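Side-chain contacts in phosphoribosylaminoimidazole-succinocarboxamide synthase (Thermotoga maritima, PDB 1KUT), which catalyses the ATP-dependent joining of L-aspartate to carboxyaminoimidazole ribonucleotide, forming SAICAR on the de novo purine pathway: residues P109-F114 / A147-T152; L153-F158 / I169-G174; I42-T47 / V64-P69. All coordinates share one frame; numbering follows the deposited sequence.

Contact 1: P109-F114 / A147-T152; sequences PLVEFF and AAVKIT
V111 and V149 adopt the same first torsion: in each valine CG1 stands anti to the backbone N (chi1 -172° and 168°), and CG2 is turned beside that N, opposite the carbonyl carbon. The repeated choice is what matters here, because in both residues it is the CG2 branch that is presented across the gap. The two methyls meet at 3.6 Å, V111 CG2 against V149 CG2, while the side chains as wholes run obliquely to each other. The same V149 methyl also has a looser neighbour in the ring of P109, whose CB lies 4.5 Å from V149 CG2. A single branch on the helix thus faces two residues spaced by two along the strand, as strand alternation allows: P109 and V111 direct CB toward the helix, and L110 between them directs it away. This is helix-on-sheet packing: helix 138-160 lies across one face of an antiparallel sheet, on strands 164-175 and 78-87, and reaches strand 105-115 through V149. Strand 78-87 shares in the same apolar layer, V84 touching V111 and V86 touching A148 and T152, while L88 just beyond it closes on P109. Elsewhere on strand 105-115, E112 forms salt bridges to R87 and R97, and H129 of the second subunit packs on both L110 and E112.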
loop_
_atom_site.group_PDB
_atom_site.type_symbol
_atom_site.label_atom_id
_atom_site.label_comp_id
_atom_site.label_asym_id
_atom_site.label_seq_id
_atom_site.Cartn_x
_atom_site.Cartn_y
_atom_site.Cartn_z
ATOM N N PRO B 109 15.408 0.125 7.241
ATOM C CA PRO B 109 14.947 0.852 6.057
ATOM C C PRO B 109 13.611 0.325 5.525
ATOM O O PRO B 109 13.441 -0.876 5.286
ATOM C CB PRO B 109 16.084 0.644 5.056
ATOM C CG PRO B 109 17.295 0.415 5.944
ATOM C CD PRO B 109 16.727 -0.487 7.003
ATOM N N LEU B 110 12.671 1.235 5.323
ATOM C CA LEU B 110 11.364 0.864 4.803
ATOM C C LEU B 110 11.235 1.191 3.312
ATOM O O LEU B 110 11.516 2.321 2.883
ATOM C CB LEU B 110 10.279 1.586 5.593
ATOM C CG LEU B 110 8.852 1.386 5.100
ATOM C CD1 LEU B 110 8.399 -0.057 5.307
ATOM C CD2 LEU B 110 7.969 2.346 5.837
ATOM N N VAL B 111 10.831 0.185 2.534
ATOM C CA VAL B 111 10.632 0.322 1.096
ATOM C C VAL B 111 9.139 0.310 0.780
ATOM O O VAL B 111 8.444 -0.612 1.185
ATOM C CB VAL B 111 11.250 -0.850 0.319
ATOM C CG1 VAL B 111 11.199 -0.555 -1.169
ATOM C CG2 VAL B 111 12.670 -1.097 0.780
ATOM N N GLU B 112 8.667 1.321 0.045
ATOM C CA GLU B 112 7.263 1.451 -0.349
ATOM C C GLU B 112 7.126 1.622 -1.862
ATOM O O GLU B 112 7.909 2.345 -2.486
ATOM C CB GLU B 112 6.627 2.695 0.279
ATOM C CG GLU B 112 6.459 2.697 1.781
ATOM C CD GLU B 112 5.559 3.846 2.258
ATOM O OE1 GLU B 112 5.970 5.032 2.194
ATOM O OE2 GLU B 112 4.427 3.556 2.688
ATOM N N PHE B 113 6.118 0.990 -2.456
ATOM C CA PHE B 113 5.894 1.158 -3.886
ATOM C C PHE B 113 4.664 2.023 -4.137
ATOM O O PHE B 113 3.666 1.952 -3.425
ATOM C CB PHE B 113 5.702 -0.181 -4.596
ATOM C CG PHE B 113 6.949 -1.001 -4.701
ATOM C CD1 PHE B 113 7.393 -1.765 -3.622
ATOM C CD2 PHE B 113 7.686 -1.023 -5.891
ATOM C CE1 PHE B 113 8.551 -2.542 -3.728
ATOM C CE2 PHE B 113 8.847 -1.799 -6.001
ATOM C CZ PHE B 113 9.281 -2.560 -4.919
ATOM N N PHE B 114 4.750 2.838 -5.173
ATOM C CA PHE B 114 3.664 3.714 -5.571
ATOM C C PHE B 114 3.518 3.641 -7.082
ATOM O O PHE B 114 4.489 3.795 -7.825
ATOM C CB PHE B 114 3.975 5.156 -5.191
ATOM C CG PHE B 114 3.931 5.414 -3.727
ATOM C CD1 PHE B 114 2.742 5.805 -3.115
ATOM C CD2 PHE B 114 5.084 5.278 -2.950
ATOM C CE1 PHE B 114 2.699 6.066 -1.746
ATOM C CE2 PHE B 114 5.053 5.534 -1.574
ATOM C CZ PHE B 114 3.859 5.933 -0.971
ATOM N N ALA B 147 17.773 -3.526 -4.732
ATOM C CA ALA B 147 18.558 -2.475 -5.329
ATOM C C ALA B 147 18.311 -1.178 -4.550
ATOM O O ALA B 147 19.258 -0.514 -4.103
ATOM C CB ALA B 147 18.168 -2.318 -6.784
ATOM N N ALA B 148 17.038 -0.827 -4.377
ATOM C CA ALA B 148 16.673 0.390 -3.657
ATOM C C ALA B 148 17.397 0.526 -2.318
ATOM O O ALA B 148 18.003 1.568 -2.047
ATOM C CB ALA B 148 15.172 0.438 -3.446
ATOM N N VAL B 149 17.329 -0.506 -1.471
ATOM C CA VAL B 149 18.011 -0.456 -0.178
ATOM C C VAL B 149 19.534 -0.375 -0.357
ATOM O O VAL B 149 20.199 0.442 0.280
ATOM C CB VAL B 149 17.635 -1.676 0.695
ATOM C CG1 VAL B 149 18.564 -1.778 1.906
ATOM C CG2 VAL B 149 16.195 -1.528 1.170
ATOM N N LYS B 150 20.088 -1.214 -1.224
ATOM C CA LYS B 150 21.527 -1.182 -1.478
ATOM C C LYS B 150 21.950 0.260 -1.790
ATOM O O LYS B 150 22.829 0.827 -1.141
ATOM C CB LYS B 150 21.860 -2.067 -2.677
ATOM C CG LYS B 150 23.336 -2.085 -3.058
ATOM C CD LYS B 150 24.025 -3.328 -2.537
ATOM C CE LYS B 150 23.300 -4.554 -3.052
ATOM N NZ LYS B 150 23.054 -4.391 -4.518
ATOM N N ILE B 151 21.311 0.837 -2.799
ATOM C CA ILE B 151 21.600 2.198 -3.223
ATOM C C ILE B 151 21.411 3.180 -2.078
ATOM O O ILE B 151 22.234 4.060 -1.859
ATOM C CB ILE B 151 20.668 2.617 -4.381
ATOM C CG1 ILE B 151 20.990 1.809 -5.633
ATOM C CG2 ILE B 151 20.817 4.105 -4.674
ATOM C CD1 ILE B 151 19.963 1.998 -6.740
ATOM N N THR B 152 20.317 3.019 -1.352
ATOM C CA THR B 152 19.995 3.897 -0.240
ATOM C C THR B 152 21.083 3.885 0.812
ATOM O O THR B 152 21.482 4.942 1.301
ATOM C CB THR B 152 18.656 3.495 0.385
ATOM O OG1 THR B 152 17.650 3.541 -0.628
ATOM C CG2 THR B 152 18.273 4.436 1.509
#

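Contact 2: L153-F158 / I169-G174; sequences LALKEF and IKYEFG
The apolar part of this contact converges on one methyl group, L155 CD1, which faces both I169 and Y171. Its closest partner is I169 CD1, at 3.7 Å. With CG1 anti to the backbone N (chi1 177°) and the chain continuing extended, I169 sends that terminal methyl well out from the strand, and the two aliphatic chains meet at about a right angle. A second approach joins carbon to oxygen: Y171 OH lies 3.9 Å from L155 CD1, the tyrosine and leucine reaching for each other from opposite directions. The framework is a helix followed through a short turn by a strand that runs back beneath it; helix 138-160 covers one face of the antiparallel sheet, and strand 164-175 lies in that sheet beside 78-87. I169 and Y171, two apart, both face the helix, and all three touching residues are buried. Among polar interactions, the hydroxyl of Y171 has its partner on the helix itself, a hydrogen bond with T152, so the phenol end is satisfied although it sits against a leucine methyl. The ionic interactions involve K170, between the two touching residues, and E172, at the break in the strand. K170 NZ forms a salt bridge with E172 OE2 at 3.1 Å, approaching from above the carboxylate plane, 38° out of it. K116 is a second salt-bridge partner of that same oxygen.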
loop_
_atom_site.group_PDB
_atom_site.type_symbol
_atom_site.label_atom_id
_atom_site.label_comp_id
_atom_site.label_asym_id
_atom_site.label_seq_id
_atom_site.Cartn_x
_atom_site.Cartn_y
_atom_site.Cartn_z
ATOM N N LEU B 153 21.567 2.700 1.165
ATOM C CA LEU B 153 22.637 2.604 2.146
ATOM C C LEU B 153 23.954 3.173 1.579
ATOM O O LEU B 153 24.671 3.907 2.261
ATOM C CB LEU B 153 22.810 1.141 2.587
ATOM C CG LEU B 153 22.030 0.696 3.841
ATOM C CD1 LEU B 153 20.930 1.714 4.220
ATOM C CD2 LEU B 153 21.434 -0.686 3.586
ATOM N N ALA B 154 24.265 2.847 0.332
ATOM C CA ALA B 154 25.483 3.363 -0.295
ATOM C C ALA B 154 25.466 4.885 -0.289
ATOM O O ALA B 154 26.489 5.519 -0.020
ATOM C CB ALA B 154 25.587 2.866 -1.718
ATOM N N LEU B 155 24.302 5.469 -0.585
ATOM C CA LEU B 155 24.155 6.925 -0.620
ATOM C C LEU B 155 24.187 7.503 0.782
ATOM O O LEU B 155 24.693 8.608 1.008
ATOM C CB LEU B 155 22.843 7.325 -1.307
ATOM C CG LEU B 155 22.800 7.207 -2.823
ATOM C CD1 LEU B 155 21.459 7.707 -3.346
ATOM C CD2 LEU B 155 23.942 8.035 -3.406
ATOM N N LYS B 156 23.633 6.755 1.723
ATOM C CA LYS B 156 23.620 7.182 3.112
ATOM C C LYS B 156 25.054 7.332 3.634
ATOM O O LYS B 156 25.373 8.281 4.349
ATOM C CB LYS B 156 22.865 6.157 3.958
ATOM C CG LYS B 156 23.150 6.271 5.453
ATOM C CD LYS B 156 22.610 5.083 6.234
ATOM C CE LYS B 156 23.099 5.141 7.670
ATOM N NZ LYS B 156 24.595 5.219 7.682
ATOM N N GLU B 157 25.914 6.387 3.279
ATOM C CA GLU B 157 27.309 6.418 3.724
ATOM C C GLU B 157 28.065 7.538 3.021
ATOM O O GLU B 157 29.034 8.099 3.551
ATOM C CB GLU B 157 27.967 5.065 3.439
ATOM C CG GLU B 157 27.204 3.917 4.067
ATOM C CD GLU B 157 27.506 2.577 3.416
ATOM O OE1 GLU B 157 27.483 2.510 2.163
ATOM O OE2 GLU B 157 27.752 1.591 4.151
ATOM N N PHE B 158 27.599 7.858 1.824
ATOM C CA PHE B 158 28.180 8.914 1.017
ATOM C C PHE B 158 28.032 10.273 1.708
ATOM O O PHE B 158 29.029 10.938 2.004
ATOM C CB PHE B 158 27.478 8.960 -0.337
ATOM C CG PHE B 158 28.061 9.954 -1.278
ATOM C CD1 PHE B 158 29.234 9.667 -1.968
ATOM C CD2 PHE B 158 27.457 11.193 -1.458
ATOM C CE1 PHE B 158 29.800 10.604 -2.831
ATOM C CE2 PHE B 158 28.011 12.139 -2.313
ATOM C CZ PHE B 158 29.186 11.845 -3.004
ATOM N N ILE B 169 14.319 8.758 0.154
ATOM C CA ILE B 169 14.630 9.025 -1.231
ATOM C C ILE B 169 13.708 8.180 -2.087
ATOM O O ILE B 169 13.290 7.112 -1.670
ATOM C CB ILE B 169 16.129 8.658 -1.480
ATOM C CG1 ILE B 169 16.508 8.846 -2.946
ATOM C CG2 ILE B 169 16.392 7.217 -1.056
ATOM C CD1 ILE B 169 17.979 8.832 -3.160
ATOM N N LYS B 170 13.370 8.671 -3.273
ATOM C CA LYS B 170 12.501 7.938 -4.188
ATOM C C LYS B 170 13.283 7.534 -5.444
ATOM O O LYS B 170 14.061 8.330 -5.977
ATOM C CB LYS B 170 11.317 8.813 -4.606
ATOM C CG LYS B 170 10.413 8.135 -5.633
ATOM C CD LYS B 170 9.861 9.124 -6.650
ATOM C CE LYS B 170 10.981 9.861 -7.394
ATOM N NZ LYS B 170 10.536 10.357 -8.732
ATOM N N TYR B 171 13.070 6.304 -5.910
ATOM C CA TYR B 171 13.733 5.797 -7.119
ATOM C C TYR B 171 12.711 5.374 -8.172
ATOM O O TYR B 171 11.506 5.309 -7.914
ATOM C CB TYR B 171 14.588 4.565 -6.803
ATOM C CG TYR B 171 15.635 4.780 -5.720
ATOM C CD1 TYR B 171 16.767 5.563 -5.956
ATOM C CD2 TYR B 171 15.486 4.198 -4.461
ATOM C CE1 TYR B 171 17.720 5.759 -4.963
ATOM C CE2 TYR B 171 16.435 4.385 -3.460
ATOM C CZ TYR B 171 17.544 5.160 -3.723
ATOM O OH TYR B 171 18.499 5.313 -2.758
ATOM N N GLU B 172 13.227 5.092 -9.362
ATOM C CA GLU B 172 12.459 4.604 -10.500
ATOM C C GLU B 172 13.413 3.699 -11.270
ATOM O O GLU B 172 14.556 4.070 -11.539
ATOM C CB GLU B 172 11.946 5.757 -11.370
ATOM C CG GLU B 172 10.679 6.421 -10.798
ATOM C CD GLU B 172 10.151 7.572 -11.652
ATOM O OE1 GLU B 172 10.304 7.524 -12.895
ATOM O OE2 GLU B 172 9.563 8.520 -11.076
ATOM N N PHE B 173 12.945 2.496 -11.582
ATOM C CA PHE B 173 13.750 1.507 -12.286
ATOM C C PHE B 173 13.174 1.126 -13.639
ATOM O O PHE B 173 11.988 1.377 -13.931
ATOM C CB PHE B 173 13.887 0.234 -11.459
ATOM C CG PHE B 173 14.616 0.417 -10.155
ATOM C CD1 PHE B 173 13.954 0.925 -9.035
ATOM C CD2 PHE B 173 15.944 0.023 -10.031
ATOM C CE1 PHE B 173 14.594 1.035 -7.810
ATOM C CE2 PHE B 173 16.602 0.127 -8.816
ATOM C CZ PHE B 173 15.912 0.641 -7.689
ATOM N N GLY B 174 14.019 0.490 -14.449
ATOM C CA GLY B 174 13.611 0.060 -15.771
ATOM C C GLY B 174 14.410 -1.154 -16.193
ATOM O O GLY B 174 15.301 -1.610 -15.470
#

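Contact 3: I42-T47 / V64-P69; sequences ICAETT and VEYIPP
E45 on the helix and Y66 on the strand bring their backbones close, with E45 CA 7.0 Å from Y66 CA; one residue back on the helix, A44 CA is 7.5 Å from P69 CA. The setting is a helix packed against the N-terminal five-stranded antiparallel sheet: helix 39-55 runs past strand 63-67, an outermost strand within this chain. Two backbone features shape the second segment. A classic beta bulge sets V64 and E65 together opposite K73 of the neighbouring strand, and beyond the strand the peptide bond before P69 is cis, in a turn that folds back toward the tyrosine. Y66 places CG anti to its N, and its ring reaches the helix. There the backbone of E45 covers one face in a CH-pi contact, with E45 CA 4.3 Å from the ring centroid and 17° off the normal. The glutamate chain continues over the phenol end, its carboxylate plane tilted 24° from the ring, with E45 CB 3.7 Å from Y66 OH. Beyond CG the chain is extended, and the carboxylate is carried on to a salt bridge with R225 of helix 214-229, so one residue links the strand, its own helix and the C-terminal helix. A44 adds a smaller contact, its CB 4.0 Å from Y66 CE1 in an oblique approach. On the opposite face of the ring P68 N stands 3.8 Å above the plane, over the centre, so the tyrosine is sandwiched between helix and turn. Its rotation is further restrained at the hydroxyl: Y66 OH donates to P69 O at 2.6 Å, with a C=O...O angle of 121° and the donor above the carbonyl plane, while P69 O lies at the ring's edge, in the ring plane.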
loop_
_atom_site.group_PDB
_atom_site.type_symbol
_atom_site.label_atom_id
_atom_site.label_comp_id
_atom_site.label_asym_id
_atom_site.label_seq_id
_atom_site.Cartn_x
_atom_site.Cartn_y
_atom_site.Cartn_z
ATOM N N ILE B 42 21.901 22.122 -12.148
ATOM C CA ILE B 42 22.283 21.710 -10.808
ATOM C C ILE B 42 21.895 20.253 -10.573
ATOM O O ILE B 42 22.714 19.451 -10.140
ATOM C CB ILE B 42 21.600 22.635 -9.749
ATOM C CG1 ILE B 42 22.434 23.911 -9.584
ATOM C CG2 ILE B 42 21.410 21.908 -8.430
ATOM C CD1 ILE B 42 21.856 24.919 -8.614
ATOM N N CYS B 43 20.648 19.916 -10.882
ATOM C CA CYS B 43 20.162 18.557 -10.676
ATOM C C CYS B 43 20.831 17.553 -11.622
ATOM O O CYS B 43 21.164 16.439 -11.219
ATOM C CB CYS B 43 18.633 18.526 -10.824
ATOM S SG CYS B 43 17.742 19.325 -9.414
ATOM N N ALA B 44 21.046 17.955 -12.869
ATOM C CA ALA B 44 21.688 17.081 -13.836
ATOM C C ALA B 44 23.051 16.682 -13.302
ATOM O O ALA B 44 23.393 15.500 -13.268
ATOM C CB ALA B 44 21.836 17.792 -15.192
ATOM N N GLU B 45 23.829 17.662 -12.861
ATOM C CA GLU B 45 25.160 17.352 -12.351
ATOM C C GLU B 45 25.197 16.563 -11.037
ATOM O O GLU B 45 26.027 15.670 -10.884
ATOM C CB GLU B 45 25.991 18.625 -12.216
ATOM C CG GLU B 45 27.396 18.372 -11.733
ATOM C CD GLU B 45 28.201 19.653 -11.617
ATOM O OE1 GLU B 45 29.373 19.576 -11.171
ATOM O OE2 GLU B 45 27.654 20.734 -11.979
ATOM N N THR B 46 24.327 16.862 -10.076
ATOM C CA THR B 46 24.390 16.079 -8.847
ATOM C C THR B 46 23.903 14.654 -9.150
ATOM O O THR B 46 24.368 13.699 -8.552
ATOM C CB THR B 46 23.613 16.746 -7.658
ATOM O OG1 THR B 46 22.338 16.136 -7.475
ATOM C CG2 THR B 46 23.441 18.228 -7.903
ATOM N N THR B 47 23.005 14.502 -10.112
ATOM C CA THR B 47 22.548 13.163 -10.490
ATOM C C THR B 47 23.734 12.372 -11.047
ATOM O O THR B 47 23.983 11.241 -10.631
ATOM C CB THR B 47 21.450 13.221 -11.587
ATOM O OG1 THR B 47 20.283 13.855 -11.056
ATOM C CG2 THR B 47 21.076 11.814 -12.071
ATOM N N VAL B 64 25.265 7.288 -18.845
ATOM C CA VAL B 64 26.419 6.965 -19.660
ATOM C C VAL B 64 27.442 8.073 -19.389
ATOM O O VAL B 64 28.606 7.783 -19.127
ATOM C CB VAL B 64 26.077 6.886 -21.162
ATOM C CG1 VAL B 64 27.378 6.658 -21.981
ATOM C CG2 VAL B 64 25.078 5.741 -21.402
ATOM N N GLU B 65 27.005 9.333 -19.421
ATOM C CA GLU B 65 27.903 10.451 -19.133
ATOM C C GLU B 65 27.159 11.761 -18.971
ATOM O O GLU B 65 26.003 11.888 -19.394
ATOM C CB GLU B 65 28.974 10.607 -20.231
ATOM C CG GLU B 65 28.485 11.086 -21.592
ATOM C CD GLU B 65 29.644 11.491 -22.527
ATOM O OE1 GLU B 65 29.512 11.315 -23.766
ATOM O OE2 GLU B 65 30.684 12.000 -22.028
ATOM N N TYR B 66 27.819 12.743 -18.361
ATOM C CA TYR B 66 27.214 14.054 -18.148
ATOM C C TYR B 66 27.604 14.998 -19.280
ATOM O O TYR B 66 28.778 15.127 -19.608
ATOM C CB TYR B 66 27.658 14.626 -16.794
ATOM C CG TYR B 66 27.263 16.072 -16.532
ATOM C CD1 TYR B 66 25.968 16.526 -16.772
ATOM C CD2 TYR B 66 28.187 16.978 -16.004
ATOM C CE1 TYR B 66 25.606 17.853 -16.490
ATOM C CE2 TYR B 66 27.838 18.289 -15.715
ATOM C CZ TYR B 66 26.551 18.722 -15.958
ATOM O OH TYR B 66 26.208 20.022 -15.637
ATOM N N ILE B 67 26.599 15.629 -19.887
ATOM C CA ILE B 67 26.805 16.569 -20.983
ATOM C C ILE B 67 26.357 17.934 -20.464
ATOM O O ILE B 67 25.189 18.312 -20.587
ATOM C CB ILE B 67 25.958 16.198 -22.224
ATOM C CG1 ILE B 67 26.124 14.710 -22.563
ATOM C CG2 ILE B 67 26.385 17.036 -23.412
ATOM C CD1 ILE B 67 27.508 14.307 -23.036
ATOM N N PRO B 68 27.297 18.706 -19.890
ATOM C CA PRO B 68 26.993 20.035 -19.339
ATOM C C PRO B 68 26.209 20.867 -20.338
ATOM O O PRO B 68 26.408 20.748 -21.544
ATOM C CB PRO B 68 28.374 20.632 -19.061
ATOM C CG PRO B 68 29.286 19.424 -18.941
ATOM C CD PRO B 68 28.752 18.504 -20.011
ATOM N N PRO B 69 25.318 21.736 -19.855
ATOM C CA PRO B 69 24.998 21.994 -18.445
ATOM C C PRO B 69 23.888 21.157 -17.779
ATOM O O PRO B 69 23.982 20.843 -16.591
ATOM C CB PRO B 69 24.639 23.471 -18.457
ATOM C CG PRO B 69 23.899 23.588 -19.789
ATOM C CD PRO B 69 24.836 22.837 -20.715
#

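In the fold
Contacts 1 and 2 form a continuous series along helix 138-160, their centres 7 Å apart, and both set that helix on the same antiparallel sheet. They touch directly where the earlier helical turns meet the strand of contact 2: A147 CB lies 3.5 Å from F173 CE2, and A148 O is 3.5 Å from Y171 CE2. Contact 3 belongs to the N-terminal sheet and its helix. Its centre is 17 Å from that of contact 2 and 23 Å from that of contact 1, with nearest atoms about 7 and 10 Å away. Contacts 1 and 3 lie on opposite sides of the chain's centre. Through Y53, helix 39-55 hydrogen-bonds A154 O and meets the F158 ring.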